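Long-range contacts in VP1 (New Jersey polyomavirus-2013, PDB 6Y5Y), which forms the pentameric units of the polyomavirus capsid and, with a sialylated glycan bound on its surface, probably mediates attachment to host cells: residues E116-G121 with G295-F300; M149-F154 with S275-C280; N169-Y174 with L191-K196. One frame throughout, in Å; residues are numbered along the deposited sequence.

Interaction 1: E116-G121 with G295-F300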
loop_
_atom_site.group_PDB
_atom_site.type_symbol
_atom_site.label_atom_id
_atom_site.label_comp_id
_atom_site.label_asym_id
_atom_site.label_seq_id
_atom_site.Cartn_x
_atom_site.Cartn_y
_atom_site.Cartn_z
ATOM N N GLU D 116 18.166 10.413 5.960
ATOM C CA GLU D 116 17.129 11.099 5.206
ATOM C C GLU D 116 17.604 11.328 3.783
ATOM O O GLU D 116 18.777 11.634 3.555
ATOM C CB GLU D 116 16.749 12.439 5.852
ATOM C CG GLU D 116 15.660 13.218 5.100
ATOM C CD GLU D 116 14.807 14.057 6.032
ATOM O OE1 GLU D 116 14.319 15.126 5.625
ATOM O OE2 GLU D 116 14.650 13.656 7.198
ATOM N N VAL D 117 16.689 11.157 2.837
ATOM C CA VAL D 117 16.924 11.523 1.442
ATOM C C VAL D 117 16.424 12.950 1.262
ATOM O O VAL D 117 15.246 13.234 1.500
ATOM C CB VAL D 117 16.214 10.554 0.483
ATOM C CG1 VAL D 117 16.420 10.982 -0.989
ATOM C CG2 VAL D 117 16.713 9.137 0.704
ATOM N N VAL D 118 17.323 13.854 0.868
ATOM C CA VAL D 118 16.995 15.267 0.749
ATOM C C VAL D 118 16.676 15.581 -0.708
ATOM O O VAL D 118 17.106 14.884 -1.632
ATOM C CB VAL D 118 18.146 16.163 1.286
ATOM C CG1 VAL D 118 19.235 16.334 0.235
ATOM C CG2 VAL D 118 17.618 17.525 1.730
ATOM N N GLY D 119 15.896 16.642 -0.920
ATOM C CA GLY D 119 15.565 17.089 -2.257
ATOM C C GLY D 119 14.338 16.449 -2.863
ATOM O O GLY D 119 14.131 16.567 -4.079
ATOM N N ILE D 120 13.518 15.771 -2.056
ATOM C CA ILE D 120 12.397 15.005 -2.588
ATOM C C ILE D 120 11.390 15.916 -3.270
ATOM O O ILE D 120 10.778 15.537 -4.279
ATOM C CB ILE D 120 11.755 14.187 -1.448
ATOM C CG1 ILE D 120 12.668 13.019 -1.074
ATOM C CG2 ILE D 120 10.357 13.713 -1.835
ATOM C CD1 ILE D 120 12.230 12.277 0.205
ATOM N N GLY D 121 11.211 17.129 -2.751
ATOM C CA GLY D 121 10.307 18.074 -3.392
ATOM C C GLY D 121 10.642 18.366 -4.843
ATOM O O GLY D 121 9.742 18.635 -5.643
ATOM N N GLY D 295 19.083 10.093 -9.007
ATOM C CA GLY D 295 19.303 9.816 -7.604
ATOM C C GLY D 295 19.306 11.093 -6.791
ATOM O O GLY D 295 19.419 12.174 -7.368
ATOM N N LEU D 296 19.179 10.998 -5.469
ATOM C CA LEU D 296 19.189 12.147 -4.575
ATOM C C LEU D 296 20.174 11.912 -3.441
ATOM O O LEU D 296 20.489 10.760 -3.116
ATOM C CB LEU D 296 17.785 12.408 -3.999
ATOM C CG LEU D 296 16.761 12.991 -4.974
ATOM C CD1 LEU D 296 15.398 13.154 -4.292
ATOM C CD2 LEU D 296 17.258 14.320 -5.523
ATOM N N PRO D 297 20.680 12.982 -2.810
ATOM C CA PRO D 297 21.677 12.809 -1.740
ATOM C C PRO D 297 21.046 12.308 -0.450
ATOM O O PRO D 297 19.875 12.574 -0.162
ATOM C CB PRO D 297 22.250 14.223 -1.541
ATOM C CG PRO D 297 21.678 15.069 -2.640
ATOM C CD PRO D 297 20.409 14.409 -3.063
ATOM N N ARG D 298 21.862 11.633 0.365
ATOM C CA ARG D 298 21.407 11.053 1.627
ATOM C C ARG D 298 22.247 11.550 2.801
ATOM O O ARG D 298 23.483 11.571 2.732
ATOM C CB ARG D 298 21.447 9.520 1.576
ATOM C CG ARG D 298 20.912 8.872 2.880
ATOM C CD ARG D 298 20.919 7.352 2.789
ATOM N NE ARG D 298 19.816 6.816 1.993
ATOM C CZ ARG D 298 18.641 6.436 2.501
ATOM N NH1 ARG D 298 18.408 6.546 3.814
ATOM N NH2 ARG D 298 17.702 5.941 1.705
ATOM N N TYR D 299 21.570 11.924 3.883
ATOM C CA TYR D 299 22.187 12.367 5.123
ATOM C C TYR D 299 22.197 11.226 6.136
ATOM O O TYR D 299 21.281 10.400 6.169
ATOM C CB TYR D 299 21.412 13.565 5.678
ATOM C CG TYR D 299 21.648 13.907 7.139
ATOM C CD1 TYR D 299 22.720 14.700 7.519
ATOM C CD2 TYR D 299 20.774 13.470 8.127
ATOM C CE1 TYR D 299 22.931 15.031 8.851
ATOM C CE2 TYR D 299 20.976 13.797 9.459
ATOM C CZ TYR D 299 22.053 14.577 9.813
ATOM O OH TYR D 299 22.249 14.899 11.134
ATOM N N PHE D 300 23.248 11.179 6.956
ATOM C CA PHE D 300 23.356 10.221 8.055
ATOM C C PHE D 300 23.732 10.959 9.330
ATOM O O PHE D 300 24.590 11.845 9.304
ATOM C CB PHE D 300 24.439 9.164 7.820
ATOM C CG PHE D 300 24.159 8.190 6.704
ATOM C CD1 PHE D 300 24.348 8.554 5.376
ATOM C CD2 PHE D 300 23.809 6.875 6.988
ATOM C CE1 PHE D 300 24.150 7.636 4.348
ATOM C CE2 PHE D 300 23.601 5.954 5.971
ATOM C CZ PHE D 300 23.768 6.334 4.650
#
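Glu116 and Tyr299 form an antiparallel hydrogen-bonded pair. Tyr299 N bonds to Glu116 O at 2.8 Å. The return bond, from Glu116 N to Tyr299 O, is 3.1 Å. Both side chains lead away from the contact: the Glu116 carboxylate reaches Tyr233 of a neighbouring subunit, and the Tyr299 hydroxyl reaches Glu42. Val117 faces Arg298 as a non-hydrogen-bonded pair. Its two methyls split the work. CG1 lies anti to the backbone N (chi1 178°) and packs on Leu296 CB at 3.6 Å, the two side chains crossing at about a right angle. CG2 sits over one face of the Arg298 guanidinium, off toward the rim, 3.5 Å from NH2. The Arg298 chain is extended as far as CD and bends at chi3 (-77°), which turns its planar end over this methyl. NH2 also makes a salt bridge to Asp278. Beyond Val117 the strand stops. Val118 N bonds to Pro297 O at 3.0 Å, and Val118 CG1 rests against the proline ring, 4.0 Å from CG. Val118 O is buried with no polar partner in the model; Leu296 CB lies 3.5 Å from it. Gly119, with its positive phi, turns the chain into the 3-10 segment that begins at Ile120. Gly119 O and the Ile120 backbone meet Leu296 CD1, with Gly119 O at 3.6 Å. This is the end of an antiparallel strand pair, strands 104-117 and 291-310, in the VP1 beta-sandwich, the jelly-roll core of polyomavirus capsid proteins, at a face covered by that same neighbouring subunit of the pentamer.

Interaction 2: M149-F154 with S275-C280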
loop_
_atom_site.group_PDB
_atom_site.type_symbol
_atom_site.label_atom_id
_atom_site.label_comp_id
_atom_site.label_asym_id
_atom_site.label_seq_id
_atom_site.Cartn_x
_atom_site.Cartn_y
_atom_site.Cartn_z
ATOM N N MET D 149 11.189 2.930 -11.470
ATOM C CA MET D 149 11.789 2.074 -10.461
ATOM C C MET D 149 12.539 2.878 -9.407
ATOM O O MET D 149 13.294 3.808 -9.717
ATOM C CB MET D 149 12.718 1.069 -11.122
ATOM C CG MET D 149 13.699 1.706 -12.052
ATOM S SD MET D 149 14.478 0.436 -13.020
ATOM C CE MET D 149 13.151 -0.076 -14.115
ATOM N N ASN D 150 12.307 2.517 -8.153
ATOM C CA ASN D 150 12.949 3.133 -6.999
ATOM C C ASN D 150 13.755 2.049 -6.299
ATOM O O ASN D 150 13.236 0.955 -6.051
ATOM C CB ASN D 150 11.917 3.735 -6.031
ATOM C CG ASN D 150 11.690 5.227 -6.258
ATOM O OD1 ASN D 150 11.904 6.051 -5.360
ATOM N ND2 ASN D 150 11.247 5.583 -7.468
ATOM N N TYR D 151 15.020 2.339 -6.011
ATOM C CA TYR D 151 15.900 1.422 -5.287
ATOM C C TYR D 151 16.532 2.216 -4.157
ATOM O O TYR D 151 17.318 3.133 -4.412
ATOM C CB TYR D 151 16.969 0.831 -6.209
ATOM C CG TYR D 151 17.859 -0.219 -5.565
ATOM C CD1 TYR D 151 17.477 -1.563 -5.525
ATOM C CD2 TYR D 151 19.097 0.124 -5.039
ATOM C CE1 TYR D 151 18.306 -2.528 -4.957
ATOM C CE2 TYR D 151 19.928 -0.821 -4.477
ATOM C CZ TYR D 151 19.531 -2.146 -4.436
ATOM O OH TYR D 151 20.368 -3.084 -3.870
ATOM N N HIS D 152 16.184 1.877 -2.915
ATOM C CA HIS D 152 16.630 2.634 -1.753
ATOM C C HIS D 152 17.254 1.687 -0.743
ATOM O O HIS D 152 16.619 0.713 -0.323
ATOM C CB HIS D 152 15.473 3.417 -1.136
ATOM C CG HIS D 152 14.930 4.460 -2.055
ATOM N ND1 HIS D 152 15.610 5.625 -2.333
ATOM C CD2 HIS D 152 13.809 4.488 -2.810
ATOM C CE1 HIS D 152 14.916 6.341 -3.200
ATOM N NE2 HIS D 152 13.825 5.668 -3.514
ATOM N N MET D 153 18.494 1.971 -0.363
ATOM C CA MET D 153 19.185 1.173 0.638
ATOM C C MET D 153 20.111 2.076 1.431
ATOM O O MET D 153 20.698 3.007 0.876
ATOM C CB MET D 153 19.985 0.045 -0.015
ATOM C CG MET D 153 20.525 -0.959 0.980
ATOM S SD MET D 153 22.223 -1.403 0.574
ATOM C CE MET D 153 22.897 0.246 0.429
ATOM N N PHE D 154 20.230 1.816 2.728
ATOM C CA PHE D 154 21.311 2.417 3.491
ATOM C C PHE D 154 21.910 1.358 4.403
ATOM O O PHE D 154 21.274 0.347 4.712
ATOM C CB PHE D 154 20.845 3.671 4.254
ATOM C CG PHE D 154 19.975 3.395 5.450
ATOM C CD1 PHE D 154 18.594 3.309 5.319
ATOM C CD2 PHE D 154 20.533 3.273 6.709
ATOM C CE1 PHE D 154 17.786 3.074 6.424
ATOM C CE2 PHE D 154 19.731 3.032 7.816
ATOM C CZ PHE D 154 18.360 2.937 7.669
ATOM N N SER D 275 27.029 3.463 3.729
ATOM C CA SER D 275 26.820 3.302 2.301
ATOM C C SER D 275 25.333 3.385 1.997
ATOM O O SER D 275 24.490 3.272 2.889
ATOM C CB SER D 275 27.420 1.990 1.782
ATOM O OG SER D 275 27.187 0.908 2.648
ATOM N N CYS D 276 25.021 3.582 0.718
ATOM C CA CYS D 276 23.630 3.762 0.332
ATOM C C CYS D 276 23.495 3.764 -1.177
ATOM O O CYS D 276 24.478 3.834 -1.920
ATOM C CB CYS D 276 23.051 5.056 0.901
ATOM S SG CYS D 276 23.796 6.530 0.180
ATOM N N ALA D 277 22.239 3.746 -1.614
ATOM C CA ALA D 277 21.899 3.931 -3.015
ATOM C C ALA D 277 20.458 4.384 -3.047
ATOM O O ALA D 277 19.610 3.800 -2.363
ATOM C CB ALA D 277 22.083 2.647 -3.821
ATOM N N ASP D 278 20.183 5.431 -3.814
ATOM C CA ASP D 278 18.841 6.001 -3.836
ATOM C C ASP D 278 18.482 6.375 -5.271
ATOM O O ASP D 278 18.517 7.548 -5.652
ATOM C CB ASP D 278 18.762 7.194 -2.883
ATOM C CG ASP D 278 18.809 6.763 -1.434
ATOM O OD1 ASP D 278 17.796 6.203 -0.957
ATOM O OD2 ASP D 278 19.867 6.954 -0.788
ATOM N N ILE D 279 18.123 5.363 -6.064
ATOM C CA ILE D 279 17.504 5.598 -7.366
ATOM C C ILE D 279 16.064 6.019 -7.126
ATOM O O ILE D 279 15.263 5.239 -6.596
ATOM C CB ILE D 279 17.560 4.345 -8.257
ATOM C CG1 ILE D 279 18.991 3.853 -8.456
ATOM C CG2 ILE D 279 16.889 4.612 -9.610
ATOM C CD1 ILE D 279 19.071 2.510 -9.168
ATOM N N CYS D 280 15.726 7.251 -7.508
ATOM C CA CYS D 280 14.382 7.754 -7.257
ATOM C C CYS D 280 13.447 7.622 -8.451
ATOM O O CYS D 280 12.251 7.896 -8.318
ATOM C CB CYS D 280 14.451 9.210 -6.793
ATOM S SG CYS D 280 15.385 9.390 -5.282
#
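His152 and Asp278 face each other as a non-hydrogen-bonded pair, their side chains crossing at about a right angle. With CG anti to the carbonyl carbon (chi1 -64°), the His152 ring leans toward the neighbouring strand. His152 ND1 donates to Asp278 OD1 at 2.6 Å, nearly straight (167°). The oxygen lies close to the imidazole plane and is met on its anti lone pair, although ring and carboxylate are turned 38° apart. The other ring nitrogen, NE2, donates to Asn150 OD1 at 2.7 Å, also close to the ring plane. With both nitrogens bonded, the ring's rotation is fixed. Cys280 SG comes to the ring edge, 3.7 Å from CE1. Asn150 turns its ND2 to Cys280 O in a short but weak bond. The positive charge of nearby Arg298 probably helps keep the Asp278 carboxylate ionised.

These are adjacent antiparallel strands of the jelly-roll sheet, and two hydrogen-bonded pairs, Tyr151 with Ile279 and Met153 with Ala277, knit them together. Side chains of these pairs lie on the opposite face from His152. There the Tyr151 ring presents its edge to Ala277 CB, 4.1 Å from CD2. Tyr151 CB packs on Ile279 CD1 at 4.0 Å. Met153 bends at chi2 and chi3, which brings CE to 3.6 Å from Cys276 CA. Phe249 of a neighbouring subunit covers Tyr151 and Met153.

Interaction 3: N169-Y174 with L191-K196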
loop_
_atom_site.group_PDB
_atom_site.type_symbol
_atom_site.label_atom_id
_atom_site.label_comp_id
_atom_site.label_asym_id
_atom_site.label_seq_id
_atom_site.Cartn_x
_atom_site.Cartn_y
_atom_site.Cartn_z
ATOM N N ASN D 169 21.742 -10.636 -17.153
ATOM C CA ASN D 169 22.190 -11.317 -18.374
ATOM C C ASN D 169 23.674 -11.624 -18.233
ATOM O O ASN D 169 24.499 -10.701 -18.221
ATOM C CB ASN D 169 21.974 -10.455 -19.625
ATOM C CG ASN D 169 20.511 -10.194 -19.923
ATOM O OD1 ASN D 169 20.126 -9.055 -20.193
ATOM N ND2 ASN D 169 19.696 -11.245 -19.905
ATOM N N GLY D 170 24.020 -12.911 -18.171
ATOM C CA GLY D 170 25.408 -13.279 -17.936
ATOM C C GLY D 170 26.370 -12.701 -18.964
ATOM O O GLY D 170 27.500 -12.341 -18.633
ATOM N N GLN D 171 25.933 -12.592 -20.217
ATOM C CA GLN D 171 26.817 -12.196 -21.313
ATOM C C GLN D 171 26.717 -10.710 -21.666
ATOM O O GLN D 171 27.161 -10.315 -22.749
ATOM C CB GLN D 171 26.541 -13.042 -22.558
ATOM C CG GLN D 171 26.707 -14.554 -22.370
ATOM C CD GLN D 171 28.149 -14.964 -22.138
ATOM O OE1 GLN D 171 29.064 -14.152 -22.264
ATOM N NE2 GLN D 171 28.357 -16.223 -21.784
ATOM N N THR D 172 26.157 -9.882 -20.778
ATOM C CA THR D 172 26.167 -8.435 -20.975
ATOM C C THR D 172 27.582 -7.935 -21.262
ATOM O O THR D 172 28.541 -8.291 -20.568
ATOM C CB THR D 172 25.605 -7.725 -19.732
ATOM O OG1 THR D 172 24.244 -8.122 -19.522
ATOM C CG2 THR D 172 25.652 -6.206 -19.907
ATOM N N LYS D 173 27.709 -7.097 -22.290
ATOM C CA LYS D 173 28.998 -6.537 -22.682
ATOM C C LYS D 173 29.286 -5.270 -21.886
ATOM O O LYS D 173 28.501 -4.316 -21.913
ATOM C CB LYS D 173 29.017 -6.237 -24.180
ATOM C CG LYS D 173 28.963 -7.472 -25.052
ATOM C CD LYS D 173 29.478 -7.193 -26.458
ATOM C CE LYS D 173 28.643 -6.148 -27.153
ATOM N NZ LYS D 173 28.753 -6.264 -28.644
ATOM N N TYR D 174 30.430 -5.249 -21.208
ATOM C CA TYR D 174 30.854 -4.110 -20.409
ATOM C C TYR D 174 32.115 -3.493 -21.003
ATOM O O TYR D 174 33.002 -4.205 -21.482
ATOM C CB TYR D 174 31.113 -4.523 -18.961
ATOM C CG TYR D 174 29.869 -5.005 -18.255
ATOM C CD1 TYR D 174 28.790 -4.155 -18.054
ATOM C CD2 TYR D 174 29.768 -6.314 -17.791
ATOM C CE1 TYR D 174 27.639 -4.593 -17.405
ATOM C CE2 TYR D 174 28.620 -6.761 -17.146
ATOM C CZ TYR D 174 27.561 -5.892 -16.952
ATOM O OH TYR D 174 26.410 -6.315 -16.309
ATOM N N LEU D 191 34.966 -16.805 -13.865
ATOM C CA LEU D 191 34.426 -17.937 -14.600
ATOM C C LEU D 191 34.881 -17.864 -16.055
ATOM O O LEU D 191 35.068 -16.769 -16.592
ATOM C CB LEU D 191 32.900 -17.937 -14.562
ATOM C CG LEU D 191 32.251 -18.106 -13.190
ATOM C CD1 LEU D 191 30.752 -17.839 -13.301
ATOM C CD2 LEU D 191 32.519 -19.502 -12.682
ATOM N N PRO D 192 35.049 -19.010 -16.714
ATOM C CA PRO D 192 35.190 -19.006 -18.178
ATOM C C PRO D 192 34.018 -18.284 -18.831
ATOM O O PRO D 192 32.884 -18.336 -18.347
ATOM C CB PRO D 192 35.194 -20.498 -18.537
ATOM C CG PRO D 192 35.602 -21.202 -17.278
ATOM C CD PRO D 192 35.054 -20.372 -16.150
ATOM N N GLU D 193 34.290 -17.635 -19.966
ATOM C CA GLU D 193 33.258 -16.825 -20.611
ATOM C C GLU D 193 32.015 -17.648 -20.936
ATOM O O GLU D 193 30.886 -17.166 -20.770
ATOM C CB GLU D 193 33.816 -16.157 -21.867
ATOM C CG GLU D 193 34.825 -15.063 -21.561
ATOM C CD GLU D 193 34.179 -13.799 -21.016
ATOM O OE1 GLU D 193 33.313 -13.220 -21.708
ATOM O OE2 GLU D 193 34.541 -13.384 -19.894
ATOM N N GLU D 194 32.193 -18.902 -21.359
ATOM C CA GLU D 194 31.037 -19.733 -21.685
ATOM C C GLU D 194 30.280 -20.243 -20.457
ATOM O O GLU D 194 29.262 -20.927 -20.628
ATOM C CB GLU D 194 31.467 -20.920 -22.537
ATOM C CG GLU D 194 32.386 -21.868 -21.817
ATOM C CD GLU D 194 33.796 -21.801 -22.358
ATOM O OE1 GLU D 194 34.365 -20.678 -22.443
ATOM O OE2 GLU D 194 34.322 -22.876 -22.709
ATOM N N ASP D 195 30.738 -19.955 -19.242
ATOM C CA ASP D 195 30.033 -20.366 -18.033
ATOM C C ASP D 195 29.368 -19.203 -17.316
ATOM O O ASP D 195 28.815 -19.400 -16.224
ATOM C CB ASP D 195 30.991 -21.071 -17.067
ATOM C CG ASP D 195 31.509 -22.385 -17.619
ATOM O OD1 ASP D 195 30.733 -23.107 -18.275
ATOM O OD2 ASP D 195 32.697 -22.683 -17.394
ATOM N N LYS D 196 29.411 -18.000 -17.894
ATOM C CA LYS D 196 28.922 -16.818 -17.191
ATOM C C LYS D 196 27.420 -16.861 -16.935
ATOM O O LYS D 196 26.933 -16.081 -16.110
ATOM C CB LYS D 196 29.288 -15.552 -17.966
ATOM C CG LYS D 196 30.726 -15.111 -17.736
ATOM C CD LYS D 196 31.246 -14.250 -18.873
ATOM C CE LYS D 196 30.784 -12.811 -18.750
ATOM N NZ LYS D 196 30.940 -12.096 -20.046
HETATM O O HOH W 1 29.090 -10.033 -18.673
#
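Gly170 and Lys196 bring their backbones together, CA to CA 5.0 Å, where a type I turn from Asn169 to Thr172 meets the short 3-10 segment 193-196. Both segments lie in the long excursion between strands 162-165 and 207-209, one before and one after helix 185-189 in sequence. Two side chains, one from each segment, carry the contact. The bend at chi2 (-68°) folds the Gln171 amide toward the 3-10 segment. NE2 donates to Glu193 O at 2.9 Å, with an angle of 164° at the hydrogen. The acceptor lies near the plane of the Gln171 amide, while the donor is tilted from the carbonyl plane of Glu193. The same carbonyl receives a weak backbone bond from Lys196 N. Lys196 runs obliquely across Gln171. Its chain bends at chi3 (81°), and CE passes 3.3 Å from Gly170 O. NZ stands 3.6 Å from Gln171 OE1. On its own segment, NZ forms a salt bridge to Glu193 OE1 at 3.1 Å and meets the carboxylate from above its plane. One water completes the link. It accepts from Lys196 NZ at 3.1 Å and donates to both Gly170 O and Thr172 O, the latter at 2.6 Å. Gly170 N is held by Gln200, and Glu194 O receives a bond from Lys59 of a neighbouring subunit. The contact is small, polar and at the surface. The salt bridge to Glu193 probably holds the ammonium in place, and the water it donates to would be polarised toward stronger donation to the turn's carbonyls.

In the fold
Interactions 1 and 2 belong to one sheet, and their centres are 10 Å apart. They touch directly: Arg298 NH2 of interaction 1 lies 2.7 Å from Asp278 OD1 of interaction 2, and Val117 CG2 packs on the same oxygen. Strands 271-284 and 291-310 are neighbours, which accounts for the closeness. Interaction 3 is apart, in loops at the surface. Its centre is about 26 Å from that of interaction 2 and about 35 Å from that of interaction 1. Interactions 2 and 3 both touch the same neighbouring subunit. Interaction 1 lies beside Glu42, seen to bind magnesium in this protein. No residue of the three contacts belongs to the glycan pocket, which includes Arg58 and Lys285.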